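Local coordinates for Lmo2445 protein (Listeria monocytogenes EGD-e, PDB 5HZL), which is a secreted, internalin-like leucine-rich-repeat protein of unknown function that binds calcium ions, at residues F200-Q214 / Y288-T299. Numbering follows the deposited sequence.
Sequences FANQTATYPPTTIKQ and YTGWYDFPVTIT
With CG of Trp291 set between its own backbone N and carbonyl carbon (chi1 58°), the indole swings over Thr204, a beta-branched residue suited to a strand, whose methyl CG2 lies over the face of the five-membered ring, 3.5 Å from its centroid, a CH-pi contact. Tyr207 and Phe294 share a first torsion, CG anti to the carbonyl carbon, that sends their side chains alongside each other in the same direction, Phe294 CE1 lying over the centre of the tyrosine face with the planes inclined at 39°. The edge of Tyr207 meets Tyr292; tyrosine suits both places, its ring packing while its hydroxyl hydrogen-bonds to a backbone carbonyl, Phe221 O for Tyr207 and Leu182 O for Tyr292. Strand 203-212, which follows the last strand of the leucine-rich-repeat sheet (197-199), is the edge strand of the C-terminal mixed sheet and runs parallel to 290-298. Backbone bonds such as Asp293 N to Ala205 O (2.8 Å) form the first ladder. At Pro208 and Pro209 segment 200-214 carries one extra residue; Pro295, lacking an N-H, meets Tyr207 O through CD (3.2 Å). Thr210 N to Pro295 O (3.2 Å) resumes the pairing, and beyond it beta-branched Ile212 lays CG1 against Val296 CG1 (3.9 Å) and Ile298 CG1.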
loop_
_atom_site.group_PDB
_atom_site.type_symbol
_atom_site.label_atom_id
_atom_site.label_comp_id
_atom_site.label_asym_id
_atom_site.label_seq_id
_atom_site.Cartn_x
_atom_site.Cartn_y
_atom_site.Cartn_z
ATOM N N PHE A 200 0.336 -12.027 5.718
ATOM C CA PHE A 200 -0.679 -11.807 4.707
ATOM C C PHE A 200 -2.076 -11.980 5.297
ATOM O O PHE A 200 -3.057 -11.988 4.576
ATOM C CB PHE A 200 -0.439 -12.756 3.540
ATOM C CG PHE A 200 -1.170 -12.365 2.307
ATOM C CD1 PHE A 200 -0.683 -11.326 1.520
ATOM C CD2 PHE A 200 -2.337 -13.005 1.922
ATOM C CE1 PHE A 200 -1.347 -10.928 0.371
ATOM C CE2 PHE A 200 -3.009 -12.608 0.779
ATOM C CZ PHE A 200 -2.511 -11.575 0.001
ATOM N N ALA A 201 -2.167 -12.053 6.621
ATOM C CA ALA A 201 -3.443 -12.269 7.304
ATOM C C ALA A 201 -4.528 -11.220 7.062
ATOM O O ALA A 201 -4.254 -10.122 6.648
ATOM C CB ALA A 201 -3.187 -12.403 8.798
ATOM N N ASN A 202 -5.774 -11.609 7.296
ATOM C CA ASN A 202 -6.933 -10.732 7.185
ATOM C C ASN A 202 -7.089 -9.904 5.910
ATOM O O ASN A 202 -6.893 -8.705 5.925
ATOM C CB ASN A 202 -6.952 -9.813 8.430
ATOM C CG ASN A 202 -8.201 -8.931 8.533
ATOM O OD1 ASN A 202 -8.097 -7.718 8.753
ATOM N ND2 ASN A 202 -9.370 -9.521 8.368
ATOM N N GLN A 203 -7.429 -10.546 4.806
ATOM C CA GLN A 203 -7.690 -9.826 3.554
ATOM C C GLN A 203 -9.204 -9.788 3.472
ATOM O O GLN A 203 -9.846 -10.833 3.584
ATOM C CB GLN A 203 -7.098 -10.531 2.353
ATOM C CG GLN A 203 -5.591 -10.688 2.421
ATOM C CD GLN A 203 -4.826 -9.371 2.435
ATOM O OE1 GLN A 203 -5.260 -8.346 1.870
ATOM N NE2 GLN A 203 -3.650 -9.403 3.060
ATOM N N THR A 204 -9.789 -8.607 3.309
ATOM C CA THR A 204 -11.252 -8.481 3.259
ATOM C C THR A 204 -11.674 -7.584 2.134
ATOM O O THR A 204 -11.028 -6.581 1.891
ATOM C CB THR A 204 -11.800 -7.905 4.570
ATOM O OG1 THR A 204 -11.333 -6.555 4.749
ATOM C CG2 THR A 204 -11.346 -8.772 5.732
ATOM N N ALA A 205 -12.758 -7.922 1.449
ATOM C CA ALA A 205 -13.202 -7.090 0.342
ATOM C C ALA A 205 -14.666 -7.214 0.041
ATOM O O ALA A 205 -15.227 -8.295 0.105
ATOM C CB ALA A 205 -12.401 -7.426 -0.910
ATOM N N THR A 206 -15.273 -6.086 -0.288
ATOM C CA THR A 206 -16.675 -6.034 -0.663
ATOM C C THR A 206 -16.678 -5.790 -2.167
ATOM O O THR A 206 -16.242 -4.736 -2.636
ATOM C CB THR A 206 -17.392 -4.905 0.087
ATOM O OG1 THR A 206 -17.124 -5.051 1.485
ATOM C CG2 THR A 206 -18.901 -4.933 -0.174
ATOM N N TYR A 207 -17.139 -6.780 -2.921
ATOM C CA TYR A 207 -17.186 -6.685 -4.393
ATOM C C TYR A 207 -18.253 -5.721 -4.893
ATOM O O TYR A 207 -19.156 -5.344 -4.153
ATOM C CB TYR A 207 -17.386 -8.075 -5.033
ATOM C CG TYR A 207 -16.141 -8.962 -5.064
ATOM C CD1 TYR A 207 -15.511 -9.363 -3.889
ATOM C CD2 TYR A 207 -15.626 -9.440 -6.275
ATOM C CE1 TYR A 207 -14.388 -10.188 -3.918
ATOM C CE2 TYR A 207 -14.506 -10.266 -6.314
ATOM C CZ TYR A 207 -13.890 -10.637 -5.134
ATOM O OH TYR A 207 -12.786 -11.451 -5.138
ATOM N N PRO A 208 -18.124 -5.271 -6.148
ATOM C CA PRO A 208 -19.179 -4.381 -6.645
ATOM C C PRO A 208 -20.536 -5.100 -6.616
ATOM O O PRO A 208 -20.569 -6.312 -6.744
ATOM C CB PRO A 208 -18.724 -4.072 -8.079
ATOM C CG PRO A 208 -17.234 -4.192 -8.028
ATOM C CD PRO A 208 -16.933 -5.269 -7.026
ATOM N N PRO A 209 -21.644 -4.367 -6.442
ATOM C CA PRO A 209 -22.944 -5.050 -6.395
ATOM C C PRO A 209 -23.374 -5.541 -7.771
ATOM O O PRO A 209 -22.955 -4.969 -8.771
ATOM C CB PRO A 209 -23.892 -3.964 -5.878
ATOM C CG PRO A 209 -23.277 -2.683 -6.305
ATOM C CD PRO A 209 -21.790 -2.898 -6.416
ATOM N N THR A 210 -24.187 -6.590 -7.818
ATOM C CA THR A 210 -24.684 -7.139 -9.086
ATOM C C THR A 210 -26.123 -7.635 -8.925
ATOM O O THR A 210 -26.639 -7.702 -7.818
ATOM C CB THR A 210 -23.769 -8.259 -9.620
ATOM O OG1 THR A 210 -24.146 -8.601 -10.965
ATOM C CG2 THR A 210 -23.809 -9.502 -8.717
ATOM N N THR A 211 -26.756 -7.977 -10.042
ATOM C CA THR A 211 -28.146 -8.447 -10.067
ATOM C C THR A 211 -28.257 -9.811 -10.756
ATOM O O THR A 211 -27.544 -10.072 -11.725
ATOM C CB THR A 211 -29.039 -7.426 -10.829
ATOM O OG1 THR A 211 -28.987 -6.155 -10.177
ATOM C CG2 THR A 211 -30.499 -7.869 -10.895
ATOM N N ILE A 212 -29.137 -10.670 -10.246
ATOM C CA ILE A 212 -29.388 -11.999 -10.820
ATOM C C ILE A 212 -30.885 -12.304 -10.706
ATOM O O ILE A 212 -31.580 -11.666 -9.916
ATOM C CB ILE A 212 -28.582 -13.122 -10.119
ATOM C CG1 ILE A 212 -29.012 -13.302 -8.649
ATOM C CG2 ILE A 212 -27.087 -12.850 -10.228
ATOM C CD1 ILE A 212 -28.357 -14.476 -7.953
ATOM N N LYS A 213 -31.386 -13.269 -11.478
ATOM C CA LYS A 213 -32.813 -13.604 -11.397
ATOM C C LYS A 213 -33.064 -14.703 -10.353
ATOM O O LYS A 213 -32.199 -15.544 -10.117
ATOM C CB LYS A 213 -33.400 -13.965 -12.770
ATOM C CG LYS A 213 -34.923 -14.091 -12.723
ATOM C CD LYS A 213 -35.607 -14.169 -14.076
ATOM C CE LYS A 213 -37.112 -14.157 -13.856
ATOM N NZ LYS A 213 -37.875 -14.200 -15.131
ATOM N N GLN A 214 -34.249 -14.666 -9.734
ATOM C CA GLN A 214 -34.671 -15.633 -8.701
ATOM C C GLN A 214 -34.613 -17.042 -9.293
ATOM O O GLN A 214 -35.415 -17.376 -10.157
ATOM C CB GLN A 214 -36.076 -15.237 -8.175
ATOM C CG GLN A 214 -36.630 -15.975 -6.943
ATOM C CD GLN A 214 -37.379 -17.273 -7.203
ATOM O OE1 GLN A 214 -38.216 -17.363 -8.104
ATOM N NE2 GLN A 214 -37.137 -18.263 -6.354
ATOM N N TYR A 288 -2.555 -17.155 6.553
ATOM C CA TYR A 288 -3.591 -16.995 5.501
ATOM C C TYR A 288 -4.998 -17.023 6.115
ATOM O O TYR A 288 -5.267 -17.866 6.953
ATOM C CB TYR A 288 -3.376 -18.032 4.365
ATOM C CG TYR A 288 -1.995 -17.812 3.841
ATOM C CD1 TYR A 288 -1.752 -16.874 2.839
ATOM C CD2 TYR A 288 -0.904 -18.455 4.429
ATOM C CE1 TYR A 288 -0.460 -16.620 2.403
ATOM C CE2 TYR A 288 0.390 -18.210 3.999
ATOM C CZ TYR A 288 0.605 -17.293 2.988
ATOM O OH TYR A 288 1.884 -17.060 2.573
ATOM N N THR A 289 -5.852 -16.063 5.740
ATOM C CA THR A 289 -7.236 -15.941 6.251
ATOM C C THR A 289 -7.924 -14.697 5.660
ATOM O O THR A 289 -7.235 -13.847 5.052
ATOM C CB THR A 289 -7.340 -16.030 7.825
ATOM O OG1 THR A 289 -8.558 -15.425 8.297
ATOM C CG2 THR A 289 -6.198 -15.331 8.517
ATOM N N GLY A 290 -9.265 -14.626 5.807
ATOM C CA GLY A 290 -10.081 -13.490 5.305
ATOM C C GLY A 290 -11.585 -13.688 5.110
ATOM O O GLY A 290 -12.142 -14.658 5.573
ATOM N N TRP A 291 -12.238 -12.724 4.453
ATOM C CA TRP A 291 -13.678 -12.778 4.118
ATOM C C TRP A 291 -14.018 -11.848 2.955
ATOM O O TRP A 291 -13.453 -10.770 2.833
ATOM C CB TRP A 291 -14.625 -12.534 5.308
ATOM C CG TRP A 291 -14.489 -11.249 6.064
ATOM C CD1 TRP A 291 -13.841 -11.069 7.260
ATOM C CD2 TRP A 291 -15.029 -9.968 5.708
ATOM N NE1 TRP A 291 -13.942 -9.764 7.664
ATOM C CE2 TRP A 291 -14.658 -9.061 6.731
ATOM C CE3 TRP A 291 -15.768 -9.488 4.614
ATOM C CZ2 TRP A 291 -15.011 -7.698 6.696
ATOM C CZ3 TRP A 291 -16.121 -8.131 4.580
ATOM C CH2 TRP A 291 -15.743 -7.256 5.621
ATOM N N TYR A 292 -14.951 -12.270 2.104
ATOM C CA TYR A 292 -15.346 -11.483 0.930
ATOM C C TYR A 292 -16.847 -11.319 0.797
ATOM O O TYR A 292 -17.546 -12.298 0.791
ATOM C CB TYR A 292 -14.799 -12.149 -0.327
ATOM C CG TYR A 292 -13.297 -12.279 -0.296
ATOM C CD1 TYR A 292 -12.486 -11.185 -0.567
ATOM C CD2 TYR A 292 -12.680 -13.487 0.002
ATOM C CE1 TYR A 292 -11.098 -11.280 -0.544
ATOM C CE2 TYR A 292 -11.293 -13.590 0.027
ATOM C CZ TYR A 292 -10.506 -12.476 -0.245
ATOM O OH TYR A 292 -9.139 -12.570 -0.227
ATOM N N ASP A 293 -17.326 -10.078 0.688
ATOM C CA ASP A 293 -18.765 -9.788 0.544
ATOM C C ASP A 293 -19.183 -9.519 -0.896
ATOM O O ASP A 293 -18.460 -8.885 -1.670
ATOM C CB ASP A 293 -19.200 -8.597 1.409
ATOM C CG ASP A 293 -19.237 -8.913 2.899
ATOM O OD1 ASP A 293 -18.908 -10.050 3.316
ATOM O OD2 ASP A 293 -19.619 -7.994 3.658
ATOM N N PHE A 294 -20.380 -9.987 -1.231
ATOM C CA PHE A 294 -20.939 -9.849 -2.561
ATOM C C PHE A 294 -22.362 -9.335 -2.427
ATOM O O PHE A 294 -23.249 -10.112 -2.107
ATOM C CB PHE A 294 -20.913 -11.214 -3.255
ATOM C CG PHE A 294 -19.555 -11.851 -3.252
ATOM C CD1 PHE A 294 -18.624 -11.537 -4.227
ATOM C CD2 PHE A 294 -19.195 -12.743 -2.260
ATOM C CE1 PHE A 294 -17.362 -12.111 -4.224
ATOM C CE2 PHE A 294 -17.935 -13.326 -2.250
ATOM C CZ PHE A 294 -17.014 -13.010 -3.227
ATOM N N PRO A 295 -22.581 -8.014 -2.610
ATOM C CA PRO A 295 -23.954 -7.491 -2.529
ATOM C C PRO A 295 -24.738 -7.969 -3.751
ATOM O O PRO A 295 -24.276 -7.816 -4.883
ATOM C CB PRO A 295 -23.771 -5.967 -2.550
ATOM C CG PRO A 295 -22.325 -5.727 -2.293
ATOM C CD PRO A 295 -21.597 -6.933 -2.793
ATOM N N VAL A 296 -25.903 -8.562 -3.520
ATOM C CA VAL A 296 -26.716 -9.090 -4.606
ATOM C C VAL A 296 -28.192 -8.737 -4.479
ATOM O O VAL A 296 -28.747 -8.711 -3.381
ATOM C CB VAL A 296 -26.577 -10.628 -4.677
ATOM C CG1 VAL A 296 -27.463 -11.221 -5.779
ATOM C CG2 VAL A 296 -25.120 -11.006 -4.918
ATOM N N THR A 297 -28.801 -8.464 -5.631
ATOM C CA THR A 297 -30.218 -8.153 -5.737
ATOM C C THR A 297 -30.798 -9.267 -6.587
ATOM O O THR A 297 -30.379 -9.453 -7.729
ATOM C CB THR A 297 -30.456 -6.797 -6.417
ATOM O OG1 THR A 297 -29.805 -5.777 -5.653
ATOM C CG2 THR A 297 -31.949 -6.494 -6.518
ATOM N N ILE A 298 -31.736 -10.015 -6.015
ATOM C CA ILE A 298 -32.384 -11.116 -6.702
ATOM C C ILE A 298 -33.766 -10.630 -7.152
ATOM O O ILE A 298 -34.517 -10.080 -6.336
ATOM C CB ILE A 298 -32.508 -12.336 -5.768
ATOM C CG1 ILE A 298 -31.130 -12.753 -5.258
ATOM C CG2 ILE A 298 -33.132 -13.519 -6.492
ATOM C CD1 ILE A 298 -31.159 -13.901 -4.274
ATOM N N THR A 299 -34.090 -10.825 -8.437
ATOM C CA THR A 299 -35.397 -10.432 -9.004
ATOM C C THR A 299 -36.334 -11.656 -8.980
ATOM O O THR A 299 -37.371 -11.701 -9.655
ATOM C CB THR A 299 -35.283 -9.848 -10.449
ATOM O OG1 THR A 299 -34.819 -10.853 -11.363
ATOM C CG2 THR A 299 -34.336 -8.624 -10.499
#